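Local coordinates for protein putative pyridoxal phosphate-dependent transferase (Clostridium difficile, PDB 4DQ6) that binds pyridoxal-5'-phosphate and is probably a dimeric transferase with the fold of the class I and II aminotransferase family, at residues Phe44-Ala47 with Pro48-Asp52; Ser104-Ile107 with Asn108-Lys112; Glu381-Ile384 with Arg385-Asn388. All coordinates share one frame; numbering follows the deposited sequence. Where two conformers were deposited one is given.

Contact 1: residues Phe44-Ala47 with Pro48-Asp52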
loop_
_atom_site.group_PDB
_atom_site.type_symbol
_atom_site.label_atom_id
_atom_site.label_comp_id
_atom_site.label_asym_id
_atom_site.label_seq_id
_atom_site.Cartn_x
_atom_site.Cartn_y
_atom_site.Cartn_z
ATOM N N PHE A 44 -7.462 -20.483 -8.549
ATOM C CA PHE A 44 -8.759 -20.290 -9.138
ATOM C C PHE A 44 -8.923 -18.862 -9.655
ATOM O O PHE A 44 -8.405 -17.952 -9.133
ATOM C CB PHE A 44 -9.868 -20.515 -8.150
ATOM C CG PHE A 44 -9.971 -21.898 -7.629
ATOM C CD1 PHE A 44 -9.924 -23.021 -8.442
ATOM C CD2 PHE A 44 -10.183 -22.064 -6.296
ATOM C CE1 PHE A 44 -10.005 -24.294 -7.876
ATOM C CE2 PHE A 44 -10.319 -23.310 -5.716
ATOM C CZ PHE A 44 -10.195 -24.442 -6.527
ATOM N N LYS A 45 -9.676 -18.679 -10.724
ATOM C CA LYS A 45 -10.068 -17.352 -11.177
ATOM C C LYS A 45 -10.895 -16.629 -10.155
ATOM O O LYS A 45 -11.622 -17.257 -9.382
ATOM C CB LYS A 45 -10.874 -17.456 -12.463
ATOM C CG LYS A 45 -10.020 -17.873 -13.636
ATOM C CD LYS A 45 -10.836 -17.883 -14.888
ATOM C CE LYS A 45 -9.938 -18.265 -16.035
ATOM N NZ LYS A 45 -10.840 -18.442 -17.191
ATOM N N ALA A 46 -10.810 -15.318 -10.111
ATOM C CA ALA A 46 -11.663 -14.544 -9.222
ATOM C C ALA A 46 -13.085 -14.681 -9.662
ATOM O O ALA A 46 -13.328 -14.996 -10.835
ATOM C CB ALA A 46 -11.276 -13.041 -9.258
ATOM N N ALA A 47 -14.030 -14.405 -8.812
ATOM C CA ALA A 47 -15.425 -14.425 -9.146
ATOM C C ALA A 47 -15.753 -13.540 -10.341
ATOM O O ALA A 47 -15.165 -12.483 -10.529
ATOM C CB ALA A 47 -16.267 -13.988 -7.975
ATOM N N PRO A 48 -16.670 -13.983 -11.179
ATOM C CA PRO A 48 -17.036 -13.134 -12.313
ATOM C C PRO A 48 -17.419 -11.703 -11.989
ATOM O O PRO A 48 -17.085 -10.786 -12.729
ATOM C CB PRO A 48 -18.259 -13.865 -12.888
ATOM C CG PRO A 48 -18.113 -15.241 -12.443
ATOM C CD PRO A 48 -17.416 -15.242 -11.125
ATOM N N CYS A 49 -18.117 -11.483 -10.885
ATOM C CA CYS A 49 -18.472 -10.139 -10.506
ATOM C C CYS A 49 -17.259 -9.239 -10.217
ATOM O O CYS A 49 -17.268 -8.016 -10.448
ATOM C CB CYS A 49 -19.384 -10.133 -9.331
ATOM S SG CYS A 49 -18.705 -10.943 -7.860
ATOM N N ILE A 50 -16.229 -9.862 -9.659
ATOM C CA ILE A 50 -14.986 -9.105 -9.383
ATOM C C ILE A 50 -14.268 -8.748 -10.703
ATOM O O ILE A 50 -13.922 -7.595 -10.928
ATOM C CB ILE A 50 -14.073 -9.908 -8.500
ATOM C CG1 ILE A 50 -14.728 -10.095 -7.143
ATOM C CG2 ILE A 50 -12.688 -9.236 -8.420
ATOM C CD1 ILE A 50 -13.979 -11.141 -6.312
ATOM N N ILE A 51 -14.152 -9.721 -11.657
ATOM C CA ILE A 51 -13.507 -9.450 -12.943
ATOM C C ILE A 51 -14.288 -8.334 -13.662
ATOM O O ILE A 51 -13.683 -7.399 -14.195
ATOM C CB ILE A 51 -13.402 -10.720 -13.787
ATOM C CG1 ILE A 51 -12.570 -11.793 -13.079
ATOM C CG2 ILE A 51 -12.801 -10.413 -15.161
ATOM C CD1 ILE A 51 -12.771 -13.174 -13.697
ATOM N N ASP A 52 -15.621 -8.381 -13.608
ATOM C CA ASP A 52 -16.343 -7.395 -14.364
ATOM C C ASP A 52 -16.250 -5.999 -13.720
ATOM O O ASP A 52 -16.192 -4.986 -14.400
ATOM C CB ASP A 52 -17.773 -7.810 -14.534
ATOM C CG ASP A 52 -18.373 -7.223 -15.800
ATOM O OD1 ASP A 52 -17.936 -7.573 -16.962
ATOM O OD2 ASP A 52 -19.284 -6.413 -15.648
#
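The carbonyl oxygen of A47, the residue just before helix 48-58, receives the i to i+4 bond that opens the helix. I51 N lies 3.2 Å from A47 O, and the N-H...O angle of 165° shows that the bond is nearly straight. I50 N is nearer to A47 O, at 3.0 Å, but its hydrogen points poorly at the acceptor and the bond is weak. A47 is the N-cap, yet as an alanine it contributes no polar side-chain group to the helix end. P48 follows as the first helical residue, a place where a proline sacrifices no N-H bond of the helix.

I50 can be followed outward as the side chain that doubles back on the loop. Its CB sits 3.5 Å from A47 O. There the chain divides: with chi1 at -65°, CG2 lies anti to the backbone N and CG1 beside it. CG2 reaches the methyl of A46, 4.1 Å from A46 CB. CG1 only skirts A47 O, and CD1, carried onward by an extended chi2, ends 4.0 Å from A47 CB. The two branches therefore touch successive alanine methyls. I51 has nearly the same chi1, and its CG1-CD1 branch runs toward the loop, with I51 CD1 3.4 Å from A46 O, a van der Waals contact of a methyl with a carbonyl oxygen. C49 adds its sulfur, with SG 3.9 Å from A47 CB.

This entry into the helix touches two helices and the second subunit. W291 of helix 289-313 packs on A47 and P48, while A280 and S284 of helix 275-287 meet I50. On the second subunit, Y63 touches A46, and E61 packs on I51 and forms a salt bridge with K45, so the turn also belongs to the subunit interface.

Contact 2: residues Ser104-Ile107 with Asn108-Lys112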
loop_
_atom_site.group_PDB
_atom_site.type_symbol
_atom_site.label_atom_id
_atom_site.label_comp_id
_atom_site.label_asym_id
_atom_site.label_seq_id
_atom_site.Cartn_x
_atom_site.Cartn_y
_atom_site.Cartn_z
ATOM N N SER A 104 0.975 -4.247 12.862
ATOM C CA SER A 104 2.276 -3.667 13.173
ATOM C C SER A 104 2.081 -2.247 13.702
ATOM O O SER A 104 2.689 -1.879 14.725
ATOM C CB SER A 104 3.154 -3.544 11.927
ATOM O OG SER A 104 4.454 -3.104 12.238
ATOM N N LEU A 105 1.237 -1.428 13.092
ATOM C CA LEU A 105 1.004 -0.057 13.563
ATOM C C LEU A 105 0.317 -0.116 14.954
ATOM O O LEU A 105 0.653 0.680 15.835
ATOM C CB LEU A 105 0.215 0.787 12.584
ATOM C CG LEU A 105 0.938 1.110 11.309
ATOM C CD1 LEU A 105 0.003 1.993 10.481
ATOM C CD2 LEU A 105 2.281 1.739 11.342
ATOM N N LEU A 106 -0.680 -0.998 15.117
ATOM C CA LEU A 106 -1.364 -1.161 16.409
ATOM C C LEU A 106 -0.366 -1.463 17.513
ATOM O O LEU A 106 -0.455 -0.916 18.628
ATOM C CB LEU A 106 -2.441 -2.220 16.336
ATOM C CG LEU A 106 -3.708 -1.864 15.511
ATOM C CD1 LEU A 106 -4.564 -3.097 15.251
ATOM C CD2 LEU A 106 -4.466 -0.770 16.279
ATOM N N ILE A 107 0.579 -2.340 17.242
ATOM C CA ILE A 107 1.595 -2.719 18.248
ATOM C C ILE A 107 2.422 -1.512 18.605
ATOM O O ILE A 107 2.690 -1.232 19.836
ATOM C CB ILE A 107 2.504 -3.854 17.713
ATOM C CG1 ILE A 107 1.755 -5.180 17.745
ATOM C CG2 ILE A 107 3.791 -3.913 18.535
ATOM C CD1 ILE A 107 2.445 -6.310 17.004
ATOM N N ASN A 108 2.930 -0.783 17.645
ATOM C CA ASN A 108 3.681 0.418 17.928
ATOM C C ASN A 108 2.910 1.448 18.752
ATOM O O ASN A 108 3.514 2.085 19.682
ATOM C CB ASN A 108 4.167 1.076 16.643
ATOM C CG ASN A 108 5.174 2.165 16.916
ATOM O OD1 ASN A 108 6.306 1.912 17.423
ATOM N ND2 ASN A 108 4.761 3.398 16.671
ATOM N N GLU A 109 1.621 1.626 18.486
ATOM C CA GLU A 109 0.812 2.686 19.123
ATOM C C GLU A 109 0.222 2.285 20.481
ATOM O O GLU A 109 0.041 3.158 21.341
ATOM C CB GLU A 109 -0.303 3.175 18.200
ATOM C CG GLU A 109 0.129 3.737 16.853
ATOM C CD GLU A 109 1.174 4.850 16.981
ATOM O OE1 GLU A 109 1.052 5.759 17.867
ATOM O OE2 GLU A 109 2.184 4.816 16.227
ATOM N N LEU A 110 -0.056 0.996 20.668
ATOM C CA LEU A 110 -0.721 0.491 21.883
ATOM C C LEU A 110 0.217 0.026 22.953
ATOM O O LEU A 110 -0.220 -0.219 24.098
ATOM C CB LEU A 110 -1.670 -0.677 21.525
ATOM C CG LEU A 110 -2.913 -0.310 20.740
ATOM C CD1 LEU A 110 -3.651 -1.526 20.168
ATOM C CD2 LEU A 110 -3.836 0.577 21.568
ATOM N N THR A 111 1.501 -0.057 22.654
ATOM C CA THR A 111 2.512 -0.599 23.557
ATOM C C THR A 111 3.767 0.239 23.459
ATOM O O THR A 111 3.902 1.079 22.531
ATOM C CB THR A 111 2.870 -2.074 23.266
ATOM O OG1 THR A 111 3.451 -2.202 21.959
ATOM C CG2 THR A 111 1.645 -2.961 23.374
ATOM N N LYS A 112 4.679 0.025 24.391
ATOM C CA LYS A 112 6.018 0.655 24.347
ATOM C C LYS A 112 7.030 -0.446 24.111
ATOM O O LYS A 112 6.732 -1.648 24.312
ATOM C CB LYS A 112 6.365 1.417 25.653
ATOM C CG LYS A 112 6.513 0.575 26.866
ATOM C CD LYS A 112 6.858 1.461 28.067
ATOM C CE LYS A 112 6.884 0.669 29.376
ATOM N NZ LYS A 112 5.775 -0.361 29.494
#
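The N108 amide and the E109 carboxylate are the flat groups here, and the aliphatic parts that carry them meet L105: E109 CG lies 3.3 Å from L105 O, and N108 CB touches that oxygen as well. The two planes do not stack. N108 ND2 donates to E109 OE2 over 3.0 Å, and the acceptor lies close to the amide plane, 13° out of it. Relative to the carboxylate plane, the donor stands above it, 52° out. A bend at chi2 of E109 brings the carboxylate back to the amide, and OE2 is also held by a salt bridge to R267, which probably favours its ionised form.

Further along, L106 and L110 point the same way, with L106 CD2 4.0 Å from L110 CD1. T111 leaves the helix, and its chi1 of 63° turns OG1 toward I107 O. That hydrogen bond is very short at 2.5 Å, a value to read with caution; T111 N reaches I107 O only weakly, at 3.3 Å.

The helix end packs against three neighbours: helix 255-267 receives L105, E109 and L110, helix 126-133 meets S104 and I107 through V130, and strand 165-171 meets L110 and T111 through L167. I268 of the second subunit packs on S104 and L105.

Contact 3: residues Glu381-Ile384 with Arg385-Asn388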
loop_
_atom_site.group_PDB
_atom_site.type_symbol
_atom_site.label_atom_id
_atom_site.label_comp_id
_atom_site.label_asym_id
_atom_site.label_seq_id
_atom_site.Cartn_x
_atom_site.Cartn_y
_atom_site.Cartn_z
ATOM N N GLU A 381 -2.414 -34.505 -8.237
ATOM C CA GLU A 381 -1.023 -34.536 -8.584
ATOM C C GLU A 381 -0.137 -34.257 -7.393
ATOM O O GLU A 381 0.895 -34.890 -7.230
ATOM C CB GLU A 381 -0.754 -33.562 -9.773
ATOM C CG GLU A 381 0.530 -33.768 -10.498
ATOM C CD GLU A 381 0.844 -32.594 -11.394
ATOM O OE1 GLU A 381 -0.056 -32.226 -12.189
ATOM O OE2 GLU A 381 1.970 -32.040 -11.310
ATOM N N ALA A 382 -0.564 -33.320 -6.571
ATOM C CA ALA A 382 0.221 -32.994 -5.380
ATOM C C ALA A 382 0.288 -34.167 -4.411
ATOM O O ALA A 382 1.340 -34.504 -3.936
ATOM C CB ALA A 382 -0.355 -31.792 -4.676
ATOM N N LEU A 383 -0.807 -34.861 -4.248
ATOM C CA LEU A 383 -0.835 -36.011 -3.304
ATOM C C LEU A 383 -0.001 -37.170 -3.835
ATOM O O LEU A 383 0.682 -37.855 -3.079
ATOM C CB LEU A 383 -2.263 -36.424 -2.973
ATOM C CG LEU A 383 -3.103 -35.403 -2.226
ATOM C CD1 LEU A 383 -4.576 -35.715 -2.364
ATOM C CD2 LEU A 383 -2.649 -35.337 -0.762
ATOM N N ILE A 384 -0.016 -37.383 -5.156
ATOM C CA ILE A 384 0.831 -38.392 -5.788
ATOM C C ILE A 384 2.326 -38.098 -5.604
ATOM O O ILE A 384 3.119 -38.988 -5.260
ATOM C CB ILE A 384 0.514 -38.514 -7.280
ATOM C CG1 ILE A 384 -0.902 -39.056 -7.513
ATOM C CG2 ILE A 384 1.586 -39.388 -7.924
ATOM C CD1 ILE A 384 -1.368 -38.878 -8.956
ATOM N N ARG A 385 2.684 -36.806 -5.695
ATOM C CA ARG A 385 4.066 -36.361 -5.433
ATOM C C ARG A 385 4.505 -36.568 -3.980
ATOM O O ARG A 385 5.625 -37.026 -3.709
ATOM C CB ARG A 385 4.281 -34.900 -5.889
ATOM C CG ARG A 385 4.226 -34.745 -7.415
ATOM C CD ARG A 385 4.619 -33.326 -7.884
ATOM N NE ARG A 385 4.531 -33.267 -9.344
ATOM C CZ ARG A 385 5.310 -32.541 -10.132
ATOM N NH1 ARG A 385 6.230 -31.708 -9.644
ATOM N NH2 ARG A 385 5.138 -32.640 -11.452
ATOM N N ILE A 386 3.598 -36.310 -3.053
ATOM C CA ILE A 386 3.899 -36.470 -1.650
ATOM C C ILE A 386 4.099 -37.961 -1.394
ATOM O O ILE A 386 5.066 -38.363 -0.762
ATOM C CB ILE A 386 2.774 -35.893 -0.773
ATOM C CG1 ILE A 386 2.751 -34.367 -0.898
ATOM C CG2 ILE A 386 2.978 -36.291 0.675
ATOM C CD1 ILE A 386 1.473 -33.638 -0.464
ATOM N N LYS A 387 3.231 -38.794 -1.947
ATOM C CA LYS A 387 3.372 -40.268 -1.788
ATOM C C LYS A 387 4.726 -40.749 -2.378
ATOM O O LYS A 387 5.443 -41.539 -1.756
ATOM C CB LYS A 387 2.175 -40.966 -2.432
ATOM C CG LYS A 387 2.141 -42.487 -2.282
ATOM C CD LYS A 387 0.835 -43.036 -2.817
ATOM C CE LYS A 387 0.684 -43.031 -4.331
ATOM N NZ LYS A 387 -0.537 -43.809 -4.767
ATOM N N ASN A 388 5.126 -40.194 -3.519
ATOM C CA ASN A 388 6.445 -40.526 -4.064
ATOM C C ASN A 388 7.573 -40.090 -3.118
ATOM O O ASN A 388 8.526 -40.829 -2.892
ATOM C CB ASN A 388 6.660 -39.868 -5.417
ATOM C CG ASN A 388 7.966 -40.321 -6.073
ATOM O OD1 ASN A 388 8.245 -41.516 -6.126
ATOM N ND2 ASN A 388 8.781 -39.377 -6.507
#
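E381 and R385 stand side by side on one face of helix 376-390 and point the same way, one turn apart. In one of the two conformers modelled for E381 a salt bridge joins them, with E381 OE2 3.2 Å from R385 NH2; the bridge is therefore probably not permanent. OE2 is also near R385 NE, at 3.5 Å, and approaches the guanidinium obliquely; the carboxylate and guanidinium planes are 44° apart, so the pair is neither stacked nor coplanar. Two different first torsions let the chains run together. E381 sends CG anti to its backbone N (chi1 -163°), whereas R385 keeps CG beside its own N (chi1 -68°) and then extends to NE. On the way, R385 CG passes 3.3 Å from E381 O, and E381 CG lies 4.2 Å from R385 NE. The other guanidinium nitrogen, NH1, bonds K351 O, which probably limits rotation of the group.

Round the helix, I386 lays CG1 over the preceding turn, 3.4 Å from A382 O, and its CD1 meets L383 CD2 more loosely, at 4.5 Å. The backbone keeps the regular i to i+4 bonding of an alpha-helix, for example N388 N to I384 O at 2.9 Å.

With L383 packed on F305 and Y309 of helix 289-313, and the charged pair on another face, this is an amphipathic helix with an i to i+4 salt bridge.

Overall arrangement
The three contacts come in series along the chain: contact 1 where helix 48-58 begins, contact 2 where helix 99-110 ends, and contact 3 in helix 376-390, near the C-terminus. None touches another. Centres of contacts 1 and 3 are about 30 Å apart, those of 1 and 2 about 36 Å, and those of 2 and 3 about 43 Å, on opposite sides of the chain's centre. Helix 289-313 links contacts 1 and 3, packing against both. Contact 2 instead lies beside the seven-stranded mixed sheet, on a helix whose first residues line the pyridoxal-5'-phosphate pocket. Contacts 1 and 2 both meet the second subunit; contact 3 does not.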